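PDB 4CQI: tubulin-binding cofactor A from Leishmania major, which probably acts early in the tubulin folding pathway, capturing and stabilising beta-tubulin in a quasi-native state before microtubule assembly. Local coordinates for residues A[33-38]-A[89-94]; A[40-45]-A[83-88]; A[47-52]-A[76-81]; A[54-59]-A[69-74]. All coordinates share one frame; numbering follows the deposited sequence.

Contact 1 of 4, residues A[33-38]-A[89-94]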
# COMPACT_ATOMS: atom_id res chain seq x y z
N SER A 33 4.12 11.05 0.01
CA SER A 33 2.82 10.90 -0.68
C SER A 33 2.74 9.55 -1.38
O SER A 33 1.69 8.85 -1.33
CB SER A 33 2.58 12.03 -1.69
OG SER A 33 1.42 11.79 -2.46
N ALA A 34 3.83 9.14 -2.03
CA ALA A 34 3.85 7.84 -2.67
C ALA A 34 3.60 6.69 -1.67
O ALA A 34 2.83 5.74 -1.97
CB ALA A 34 5.17 7.66 -3.42
N LEU A 35 4.25 6.75 -0.50
CA LEU A 35 4.14 5.73 0.52
C LEU A 35 2.69 5.67 1.05
O LEU A 35 2.11 4.58 1.20
CB LEU A 35 5.11 5.97 1.69
CG LEU A 35 4.93 5.06 2.91
CD1 LEU A 35 4.89 3.54 2.61
CD2 LEU A 35 5.98 5.36 3.97
N LYS A 36 2.13 6.84 1.33
CA LYS A 36 0.76 6.93 1.78
C LYS A 36 -0.17 6.22 0.78
O LYS A 36 -1.06 5.46 1.19
CB LYS A 36 0.36 8.41 1.94
CG LYS A 36 -1.05 8.62 2.48
CD LYS A 36 -1.32 10.10 2.80
CE LYS A 36 -2.74 10.55 2.42
NZ LYS A 36 -3.87 9.77 3.02
N ARG A 37 0.02 6.47 -0.52
CA ARG A 37 -0.80 5.77 -1.57
C ARG A 37 -0.64 4.25 -1.55
O ARG A 37 -1.64 3.56 -1.65
CB ARG A 37 -0.54 6.34 -2.97
CG ARG A 37 -1.40 7.56 -3.27
CD ARG A 37 -1.25 8.00 -4.71
NE ARG A 37 0.13 8.36 -4.98
CZ ARG A 37 0.60 9.59 -4.88
NH1 ARG A 37 -0.20 10.59 -4.53
NH2 ARG A 37 1.87 9.82 -5.15
N THR A 38 0.58 3.72 -1.38
CA THR A 38 0.75 2.27 -1.28
C THR A 38 0.03 1.71 -0.06
O THR A 38 -0.46 0.58 -0.07
CB THR A 38 2.23 1.82 -1.27
OG1 THR A 38 2.85 2.21 -0.02
CG2 THR A 38 3.02 2.42 -2.45
N MET A 89 6.61 -2.02 1.53
CA MET A 89 7.96 -2.18 2.05
C MET A 89 9.03 -1.55 1.18
O MET A 89 9.97 -0.98 1.73
CB MET A 89 8.25 -3.66 2.33
CG MET A 89 7.36 -4.28 3.38
SD MET A 89 7.62 -3.64 5.05
CE MET A 89 6.68 -2.18 5.11
N ALA A 90 8.91 -1.62 -0.13
CA ALA A 90 9.89 -1.00 -1.03
C ALA A 90 9.87 0.53 -0.88
O ALA A 90 10.94 1.19 -0.87
CB ALA A 90 9.65 -1.42 -2.49
N SER A 91 8.68 1.07 -0.68
CA SER A 91 8.50 2.52 -0.48
C SER A 91 9.05 2.98 0.88
O SER A 91 9.66 4.07 0.99
CB SER A 91 7.00 2.85 -0.67
OG SER A 91 6.78 4.24 -0.54
N VAL A 92 8.85 2.18 1.91
CA VAL A 92 9.37 2.46 3.24
C VAL A 92 10.90 2.52 3.20
O VAL A 92 11.50 3.46 3.75
CB VAL A 92 8.89 1.46 4.30
CG1 VAL A 92 9.69 1.60 5.62
CG2 VAL A 92 7.38 1.61 4.57
N LYS A 93 11.51 1.54 2.53
CA LYS A 93 12.99 1.50 2.38
C LYS A 93 13.57 2.66 1.60
O LYS A 93 14.60 3.23 1.99
CB LYS A 93 13.45 0.19 1.71
CG LYS A 93 14.95 0.02 1.58
CD LYS A 93 15.60 -0.14 2.94
CE LYS A 93 17.08 -0.57 2.86
NZ LYS A 93 17.69 -0.40 4.22
N ASP A 94 12.89 3.04 0.52
CA ASP A 94 13.28 4.18 -0.27
C ASP A 94 13.26 5.48 0.54
O ASP A 94 14.22 6.29 0.49
CB ASP A 94 12.37 4.29 -1.49
CG ASP A 94 12.83 5.37 -2.45
OD1 ASP A 94 13.96 5.24 -2.99
OD2 ASP A 94 12.05 6.29 -2.74

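Contact 2 of 4, residues A[40-45]-A[83-88]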
# COMPACT_ATOMS: atom_id res chain seq x y z
N LYS A 40 -2.82 2.93 1.36
CA LYS A 40 -4.24 2.93 1.04
C LYS A 40 -4.54 1.80 0.04
O LYS A 40 -5.55 1.08 0.20
CB LYS A 40 -4.67 4.30 0.48
CG LYS A 40 -4.44 5.49 1.41
CD LYS A 40 -5.21 5.37 2.72
CE LYS A 40 -5.41 6.76 3.36
NZ LYS A 40 -5.98 6.68 4.74
N ASP A 41 -3.64 1.59 -0.92
CA ASP A 41 -3.79 0.45 -1.86
C ASP A 41 -3.97 -0.87 -1.14
O ASP A 41 -4.81 -1.69 -1.54
CB ASP A 41 -2.62 0.36 -2.88
CG ASP A 41 -2.61 1.49 -3.92
OD1 ASP A 41 -3.65 2.16 -4.09
OD2 ASP A 41 -1.54 1.73 -4.53
N LEU A 42 -3.16 -1.13 -0.13
CA LEU A 42 -3.27 -2.40 0.57
C LEU A 42 -4.62 -2.47 1.29
O LEU A 42 -5.28 -3.51 1.30
CB LEU A 42 -2.12 -2.58 1.55
CG LEU A 42 -2.20 -3.78 2.46
CD1 LEU A 42 -2.24 -5.11 1.68
CD2 LEU A 42 -1.06 -3.72 3.49
N GLU A 43 -5.03 -1.37 1.93
CA GLU A 43 -6.31 -1.37 2.68
C GLU A 43 -7.46 -1.71 1.75
O GLU A 43 -8.30 -2.57 2.07
CB GLU A 43 -6.58 -0.01 3.35
CG GLU A 43 -5.52 0.40 4.36
CD GLU A 43 -5.65 1.84 4.92
OE1 GLU A 43 -6.42 2.67 4.36
OE2 GLU A 43 -4.95 2.14 5.93
N PHE A 44 -7.47 -1.07 0.58
CA PHE A 44 -8.58 -1.35 -0.37
C PHE A 44 -8.47 -2.77 -0.91
O PHE A 44 -9.51 -3.44 -1.07
CB PHE A 44 -8.61 -0.34 -1.50
CG PHE A 44 -9.05 1.03 -1.10
CD1 PHE A 44 -10.33 1.27 -0.62
CD2 PHE A 44 -8.19 2.11 -1.23
CE1 PHE A 44 -10.73 2.55 -0.30
CE2 PHE A 44 -8.58 3.40 -0.88
CZ PHE A 44 -9.84 3.62 -0.40
N ALA A 45 -7.25 -3.26 -1.18
CA ALA A 45 -7.01 -4.63 -1.67
C ALA A 45 -7.51 -5.72 -0.69
O ALA A 45 -8.15 -6.71 -1.10
CB ALA A 45 -5.53 -4.85 -2.01
N HIS A 83 1.51 -8.66 -2.94
CA HIS A 83 2.05 -7.69 -3.86
C HIS A 83 1.98 -6.29 -3.28
O HIS A 83 2.95 -5.54 -3.37
CB HIS A 83 1.34 -7.71 -5.18
CG HIS A 83 1.91 -6.72 -6.15
ND1 HIS A 83 3.29 -6.55 -6.27
CD2 HIS A 83 1.31 -5.75 -6.94
CE1 HIS A 83 3.52 -5.57 -7.18
NE2 HIS A 83 2.30 -5.09 -7.59
N SER A 84 0.85 -5.94 -2.69
CA SER A 84 0.67 -4.59 -2.11
C SER A 84 1.59 -4.38 -0.91
O SER A 84 2.23 -3.31 -0.73
CB SER A 84 -0.80 -4.35 -1.74
OG SER A 84 -1.68 -4.52 -2.88
N VAL A 85 1.71 -5.40 -0.09
CA VAL A 85 2.66 -5.39 1.01
C VAL A 85 4.08 -5.12 0.49
O VAL A 85 4.81 -4.31 1.09
CB VAL A 85 2.66 -6.74 1.76
CG1 VAL A 85 3.89 -6.84 2.67
CG2 VAL A 85 1.38 -6.92 2.58
N ASN A 86 4.48 -5.80 -0.58
CA ASN A 86 5.86 -5.65 -1.12
C ASN A 86 6.12 -4.20 -1.58
O ASN A 86 7.22 -3.66 -1.34
CB ASN A 86 6.13 -6.66 -2.24
CG ASN A 86 6.04 -8.09 -1.75
OD1 ASN A 86 6.18 -8.34 -0.54
ND2 ASN A 86 5.75 -9.06 -2.69
N ARG A 87 5.10 -3.58 -2.17
CA ARG A 87 5.19 -2.19 -2.58
C ARG A 87 5.30 -1.24 -1.41
O ARG A 87 6.06 -0.27 -1.47
CB ARG A 87 4.03 -1.77 -3.51
CG ARG A 87 3.97 -2.49 -4.86
CD ARG A 87 2.64 -2.22 -5.56
NE ARG A 87 2.49 -0.80 -5.94
CZ ARG A 87 1.58 0.04 -5.48
NH1 ARG A 87 0.63 -0.35 -4.60
NH2 ARG A 87 1.58 1.29 -5.94
N ILE A 88 4.57 -1.49 -0.32
CA ILE A 88 4.71 -0.67 0.88
C ILE A 88 6.12 -0.78 1.39
O ILE A 88 6.78 0.24 1.64
CB ILE A 88 3.76 -1.08 2.03
CG1 ILE A 88 2.30 -0.76 1.65
CG2 ILE A 88 4.14 -0.35 3.32
CD1 ILE A 88 1.27 -1.50 2.54
O HOH W 1 0.31 3.38 -5.36

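Contact 3 of 4, residues A[47-52]-A[76-81]. With SO4 (sulfate ion), chain B.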
# COMPACT_ATOMS: atom_id res chain seq x y z
N ARG A 47 -9.92 -5.23 1.68
CA ARG A 47 -11.39 -5.12 1.67
C ARG A 47 -11.95 -5.86 0.46
O ARG A 47 -12.97 -6.59 0.56
CB ARG A 47 -11.83 -3.64 1.65
CG ARG A 47 -11.55 -2.96 2.99
CD ARG A 47 -11.89 -1.49 3.02
NE ARG A 47 -13.31 -1.30 2.69
CZ ARG A 47 -13.82 -0.19 2.16
NH1 ARG A 47 -13.08 0.89 1.99
NH2 ARG A 47 -15.11 -0.16 1.83
N GLU A 48 -11.26 -5.71 -0.68
CA GLU A 48 -11.72 -6.35 -1.93
C GLU A 48 -11.60 -7.86 -1.91
O GLU A 48 -12.48 -8.53 -2.46
CB GLU A 48 -11.03 -5.68 -3.15
CG GLU A 48 -11.55 -6.15 -4.50
CD GLU A 48 -13.02 -5.88 -4.71
OE1 GLU A 48 -13.67 -5.04 -4.02
OE2 GLU A 48 -13.54 -6.53 -5.64
N VAL A 49 -10.57 -8.45 -1.28
CA VAL A 49 -10.53 -9.88 -1.07
C VAL A 49 -11.83 -10.37 -0.46
O VAL A 49 -12.46 -11.32 -0.97
CB VAL A 49 -9.35 -10.32 -0.16
CG1 VAL A 49 -9.56 -11.76 0.36
CG2 VAL A 49 -8.04 -10.20 -0.92
N GLU A 50 -12.25 -9.73 0.62
CA GLU A 50 -13.46 -10.17 1.30
C GLU A 50 -14.66 -10.10 0.37
O GLU A 50 -15.44 -11.05 0.30
CB GLU A 50 -13.70 -9.37 2.59
CG GLU A 50 -12.57 -9.49 3.61
CD GLU A 50 -12.21 -10.93 3.96
OE1 GLU A 50 -13.15 -11.70 4.28
OE2 GLU A 50 -11.00 -11.29 3.92
N ARG A 51 -14.76 -9.01 -0.39
CA ARG A 51 -15.81 -8.87 -1.40
C ARG A 51 -15.75 -9.91 -2.51
O ARG A 51 -16.81 -10.39 -2.97
CB ARG A 51 -15.75 -7.51 -2.05
CG ARG A 51 -16.01 -6.41 -1.03
CD ARG A 51 -16.31 -5.13 -1.72
NE ARG A 51 -16.91 -4.17 -0.81
CZ ARG A 51 -17.73 -3.19 -1.18
NH1 ARG A 51 -18.08 -3.07 -2.46
NH2 ARG A 51 -18.20 -2.34 -0.27
N GLU A 52 -14.54 -10.25 -2.95
CA GLU A 52 -14.40 -11.24 -4.04
C GLU A 52 -14.84 -12.60 -3.59
O GLU A 52 -15.41 -13.37 -4.38
CB GLU A 52 -12.98 -11.34 -4.57
CG GLU A 52 -12.37 -10.07 -5.20
CD GLU A 52 -12.84 -9.69 -6.61
OE1 GLU A 52 -13.95 -10.07 -7.05
OE2 GLU A 52 -12.06 -8.95 -7.25
N GLU A 76 -6.31 -14.45 -7.51
CA GLU A 76 -5.54 -13.25 -7.80
C GLU A 76 -5.70 -12.13 -6.78
O GLU A 76 -4.72 -11.45 -6.50
CB GLU A 76 -5.85 -12.77 -9.24
CG GLU A 76 -5.48 -13.80 -10.34
CD GLU A 76 -4.01 -14.16 -10.39
OE1 GLU A 76 -3.17 -13.32 -10.04
OE2 GLU A 76 -3.67 -15.30 -10.78
N ALA A 77 -6.91 -11.91 -6.25
CA ALA A 77 -7.13 -10.95 -5.19
C ALA A 77 -6.26 -11.25 -3.96
O ALA A 77 -5.65 -10.34 -3.35
CB ALA A 77 -8.58 -10.90 -4.82
N GLN A 78 -6.14 -12.53 -3.64
CA GLN A 78 -5.37 -12.94 -2.49
C GLN A 78 -3.92 -12.72 -2.74
O GLN A 78 -3.21 -12.36 -1.83
CB GLN A 78 -5.69 -14.37 -2.13
CG GLN A 78 -7.12 -14.43 -1.58
CD GLN A 78 -7.55 -15.78 -1.14
OE1 GLN A 78 -7.80 -16.02 0.07
NE2 GLN A 78 -7.54 -16.71 -2.07
N MET A 79 -3.46 -12.92 -3.97
CA MET A 79 -2.04 -12.68 -4.26
C MET A 79 -1.70 -11.20 -4.38
O MET A 79 -0.52 -10.79 -4.25
CB MET A 79 -1.70 -13.34 -5.59
CG MET A 79 -2.03 -14.78 -5.49
SD MET A 79 -0.58 -15.37 -4.76
CE MET A 79 -0.14 -16.04 -6.35
N MET A 80 -2.71 -10.39 -4.65
CA MET A 80 -2.50 -8.95 -4.67
C MET A 80 -2.25 -8.36 -3.26
O MET A 80 -1.71 -7.25 -3.15
CB MET A 80 -3.63 -8.22 -5.40
CG MET A 80 -3.44 -8.30 -6.93
SD MET A 80 -2.00 -7.42 -7.59
CE MET A 80 -2.24 -6.04 -6.52
N VAL A 81 -2.61 -9.09 -2.21
CA VAL A 81 -2.25 -8.67 -0.86
C VAL A 81 -0.72 -8.66 -0.65
O VAL A 81 -0.15 -7.60 -0.37
CB VAL A 81 -3.06 -9.43 0.23
CG1 VAL A 81 -2.58 -9.06 1.60
CG2 VAL A 81 -4.54 -9.09 0.08
S SO4 B . -16.84 -3.39 2.92
O1 SO4 B . -17.14 -4.54 2.03
O2 SO4 B . -17.48 -3.51 4.25
O3 SO4 B . -17.33 -2.16 2.24
O4 SO4 B . -15.38 -3.29 3.17

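Contact 4 of 4, residues A[54-59]-A[69-74]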
# COMPACT_ATOMS: atom_id res chain seq x y z
N GLN A 54 -17.17 -13.06 -1.31
CA GLN A 54 -18.64 -12.93 -1.31
C GLN A 54 -19.20 -12.98 -2.73
O GLN A 54 -20.23 -13.61 -2.99
CB GLN A 54 -19.05 -11.57 -0.67
CG GLN A 54 -18.75 -11.40 0.82
CD GLN A 54 -18.66 -9.91 1.27
OE1 GLN A 54 -19.06 -8.98 0.55
NE2 GLN A 54 -18.14 -9.70 2.48
N ARG A 55 -18.54 -12.29 -3.65
CA ARG A 55 -18.95 -12.20 -5.05
C ARG A 55 -18.91 -13.59 -5.66
O ARG A 55 -19.77 -13.93 -6.48
CB ARG A 55 -18.06 -11.20 -5.80
CG ARG A 55 -18.30 -11.11 -7.30
CD ARG A 55 -17.60 -9.88 -7.89
NE ARG A 55 -17.99 -8.64 -7.20
CZ ARG A 55 -17.17 -7.76 -6.61
NH1 ARG A 55 -15.85 -7.92 -6.64
NH2 ARG A 55 -17.68 -6.69 -6.00
N LEU A 56 -17.95 -14.41 -5.22
CA LEU A 56 -17.89 -15.86 -5.56
C LEU A 56 -19.16 -16.60 -5.12
O LEU A 56 -19.80 -17.27 -5.94
CB LEU A 56 -16.65 -16.52 -4.92
CG LEU A 56 -16.35 -18.00 -5.20
CD1 LEU A 56 -16.26 -18.25 -6.71
CD2 LEU A 56 -15.06 -18.45 -4.51
N ASP A 57 -19.49 -16.52 -3.83
CA ASP A 57 -20.72 -17.15 -3.29
C ASP A 57 -22.01 -16.69 -3.99
O ASP A 57 -22.83 -17.51 -4.35
CB ASP A 57 -20.86 -16.89 -1.79
CG ASP A 57 -19.71 -17.46 -0.99
OD1 ASP A 57 -18.93 -18.25 -1.57
OD2 ASP A 57 -19.57 -17.10 0.21
N THR A 58 -22.17 -15.38 -4.18
CA THR A 58 -23.34 -14.85 -4.89
C THR A 58 -23.46 -15.52 -6.26
O THR A 58 -24.51 -16.10 -6.58
CB THR A 58 -23.26 -13.32 -5.10
OG1 THR A 58 -23.34 -12.64 -3.84
CG2 THR A 58 -24.40 -12.81 -6.02
N LEU A 59 -22.41 -15.41 -7.07
CA LEU A 59 -22.40 -15.91 -8.45
C LEU A 59 -22.43 -17.44 -8.45
O LEU A 59 -22.88 -18.08 -9.40
CB LEU A 59 -21.19 -15.36 -9.23
CG LEU A 59 -21.17 -13.82 -9.41
CD1 LEU A 59 -19.92 -13.33 -10.16
CD2 LEU A 59 -22.42 -13.28 -10.11
N GLN A 69 -14.49 -18.39 -13.45
CA GLN A 69 -13.90 -17.10 -13.68
C GLN A 69 -13.66 -16.39 -12.32
O GLN A 69 -12.61 -15.78 -12.12
CB GLN A 69 -14.76 -16.25 -14.62
CG GLN A 69 -14.29 -14.81 -14.82
CD GLN A 69 -12.84 -14.67 -15.30
OE1 GLN A 69 -12.25 -15.60 -15.84
NE2 GLN A 69 -12.27 -13.47 -15.11
N GLN A 70 -14.61 -16.52 -11.39
CA GLN A 70 -14.48 -15.83 -10.09
C GLN A 70 -13.54 -16.54 -9.13
O GLN A 70 -12.94 -15.89 -8.26
CB GLN A 70 -15.86 -15.61 -9.44
CG GLN A 70 -15.86 -14.73 -8.19
CD GLN A 70 -15.32 -13.32 -8.39
OE1 GLN A 70 -15.25 -12.78 -9.52
NE2 GLN A 70 -14.94 -12.68 -7.27
N THR A 71 -13.41 -17.86 -9.27
CA THR A 71 -12.40 -18.60 -8.52
C THR A 71 -11.00 -18.06 -8.82
O THR A 71 -10.18 -17.84 -7.89
CB THR A 71 -12.48 -20.12 -8.80
OG1 THR A 71 -13.69 -20.62 -8.26
CG2 THR A 71 -11.32 -20.86 -8.12
N LYS A 72 -10.72 -17.85 -10.10
CA LYS A 72 -9.45 -17.30 -10.56
C LYS A 72 -9.23 -15.84 -10.09
O LYS A 72 -8.13 -15.47 -9.69
CB LYS A 72 -9.36 -17.40 -12.10
CG LYS A 72 -9.10 -18.84 -12.59
CD LYS A 72 -9.61 -19.13 -14.00
CE LYS A 72 -9.56 -20.63 -14.31
NZ LYS A 72 -10.42 -21.03 -15.47
N VAL A 73 -10.30 -15.03 -10.10
CA VAL A 73 -10.22 -13.64 -9.61
C VAL A 73 -9.95 -13.60 -8.09
O VAL A 73 -9.17 -12.75 -7.65
CB VAL A 73 -11.49 -12.87 -9.95
CG1 VAL A 73 -11.58 -11.52 -9.26
CG2 VAL A 73 -11.65 -12.73 -11.46
N VAL A 74 -10.59 -14.49 -7.32
CA VAL A 74 -10.37 -14.59 -5.87
C VAL A 74 -8.92 -14.95 -5.58
O VAL A 74 -8.26 -14.34 -4.71
CB VAL A 74 -11.33 -15.61 -5.21
CG1 VAL A 74 -10.90 -15.93 -3.79
CG2 VAL A 74 -12.77 -15.08 -5.25

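Contact 1 of 4, residues A[33-38]-A[89-94]
Ser91 points its hydroxyl at the backbone of Leu35. Its OG lies 3.2 Å from Leu35 CA and 3.3 Å from Leu35 CB, so the polar tip rests nearest the root of the leucine. The torsion puts it there: OG is anti to the Ser91 backbone N (chi1 -178°), and the bond from CA already heads for the other helix. Leu35 reaches past the serine. Its CG also stands anti to its own N, which carries the two methyls over to Val92. Leu35 CD1 meets Val92 CG2 at 3.7 Å, and the two side chains cross obliquely. The CG2 branch of Val92 does all the touching. Thr38 follows one turn after Leu35. Its OG1 bonds to the carbonyl O of Leu35 at 2.8 Å, with the donor tilted 16° from the carbonyl plane. That bond stays within one helix and fixes the threonine's rotation, while OG1 keeps 4.2 Å from Ser91 CB.

The helices run antiparallel, with axes 9.2 Å apart. They are part of the three-helix bundle of the TBCA family, and helix 109-125 covers this end: Leu35 also touches Thr118 and Met119, and Val92 touches Gln123. The small serine allows close backbones, with Leu35 CA and Ser91 CA 5.5 Å apart. The pairing therefore rests on close van der Waals fit, with one apolar pair, Leu35 and Val92, and the threonine hydroxyl is satisfied within its own helix.

Contact 2 of 4, residues A[40-45]-A[83-88]
Asp41 and Arg87 form the polar part of this contact, a salt bridge between two antiparallel helices. Arg87 NH1 donates to Asp41 OD2 at 3.0 Å, with an N-H...O angle of 154°. The oxygen uses its anti lone pair, the one away from OD1. It lies close to the guanidinium plane, and the two flat groups are nearly coplanar, 29° apart. Arg87 NH2 adds a weak, longer bond to the same oxygen. A bend at chi3 (66°) in the arginine chain turns its end toward the aspartate. A water also donates to Asp41 OD2, at 2.6 Å. Its approach to Arg87 NH2 is too short to be reliable.

The apolar part is built on Leu42. Its CD2 presses on Ile88 CD1 at 3.4 Å, tighter than usual for two methyls, and these side chains cross at about a right angle. Val85 lies beside Leu42 and points the same way, with Val85 CG2 4.1 Å from Leu42 CD2. Leu42 CD1 packs on Ser84 CB at 3.8 Å.

Small residues bring the backbones together. Ser84 faces Leu42 and Ala45, and the alpha carbons of Leu42 and Ser84 are 5.2 Å apart. The Ser84 hydroxyl turns back to its own helix and bonds to Met80 O, while its OG stays 4.0 Å from Ala45 CB.

This antiparallel packing, near the middle of the chain, is consistent with the coiled coil predicted over most of helix 23-62. The ion pair borders a leucine-centred core. Two good bonds and one weak one meet on OD2, which would probably favour a charged carboxylate there.

Contact 3 of 4, residues A[47-52]-A[76-81]
Helices 47-52 and 76-81 run antiparallel at 165°, with axes 9.1 Å apart and the alpha carbons of Val49 and Ala77 5.4 Å from each other. Val49 fills the space between them. Its CG2 branch, anti to the carbonyl carbon, does most of the work. It rests on the carbonyl O of Ala77 at 3.4 Å and on Val81 CG2 at 3.8 Å, and it also lies near Ala77 CB. The other branch, CG1, meets Gln78 CG, and these two side chains cross at about a right angle. Only the aliphatic start of the glutamine takes part. Glu52 approaches Ala77 from one turn further along its helix, and its CG lies 3.9 Å from Ala77 CB. A bend at chi2 (-76°) then turns the carboxylate toward other partners: Glu52 OE1 bonds to Gln70 and forms a salt bridge with Arg55.

The pair belongs to the long helical hairpin of the TBCA fold, and segment 47-52 lies in a predicted coiled coil. Val49 is the buried residue here, and much of the rest lies at the surface.

On helix 47-52, Arg47 and Arg51 project away from helix 76-81 and hold a sulfate ion, probably from the crystallisation liquor. One turn separates them, and each presents a guanidinium edge to the anion. Arg47 NE donates to sulfate O4 at 2.9 Å and almost straight, at 170°. Arg51 NE donates to O1. Sulfate O3 is shared: Arg51 NH2 reaches it at 2.7 Å and Arg47 NH2 at 3.0 Å.

Contact 4 of 4, residues A[54-59]-A[69-74]
Leu56 and Gln70 carry this contact, which lies toward the turn of the antiparallel helical hairpin in TBCA. The axes of 54-59 and 69-74 are 9.4 Å apart at 172°, close to exactly antiparallel.

Gln70 is the main filler. Its CG is anti to the backbone N (chi1 -172°), and the chain then bends at chi2 (59°). The first torsion lays CG against the opposite backbone, 3.5 Å from Leu56 CA. The second folds the amide over the aliphatic part of Arg55. Gln70 NE2 lies 3.7 Å from Arg55 CG, and the two chains cross at about a right angle. The amide and guanidinium planes are nearly perpendicular, so these groups do not stack. Both polar ends turn to the same acid: Gln70 NE2 and Arg55 NH1 each bond to Glu52 OE1. Arg55 NH1 also makes a salt bridge with Glu48. The shared partner gives the buried amide a polar contact and should limit its rotation.

Leu56 starts out alongside the other helix, and its end then comes nearer. CD1 meets Gln70 CB at 3.8 Å. CD2 goes the other way along the helix to Val74. These two side chains cross at about a right angle, and the valine uses its CG2 branch, 4.1 Å from Leu56 CD2. Thr71 sits at the margin, its hydroxyl bonded to Val67 O in its own helix. Its OG1 is 3.8 Å from Leu56 CD1.

How the contacts relate
All four contacts join helix 23-62 to helix 67-100. Along helix 23-62 they come in order from contact 1 to contact 4, and along helix 67-100 in reverse, so each later contact encloses a shorter loop. Neighbouring centres are 10 to 11 Å apart, and contacts 1 and 4 are about 30 Å apart between centres. Neighbours touch: Thr38 and Leu35 meet Ile88, Leu42 meets Val81, and Glu48 and Glu52 bond to residues of contact 4. Contact 1 is backed by helix 109-125, while contact 4 lies toward the hairpin turn. Together they make one continuous seam along the elongated helical hairpin, which gives this tubulin-binding protein its rod shape.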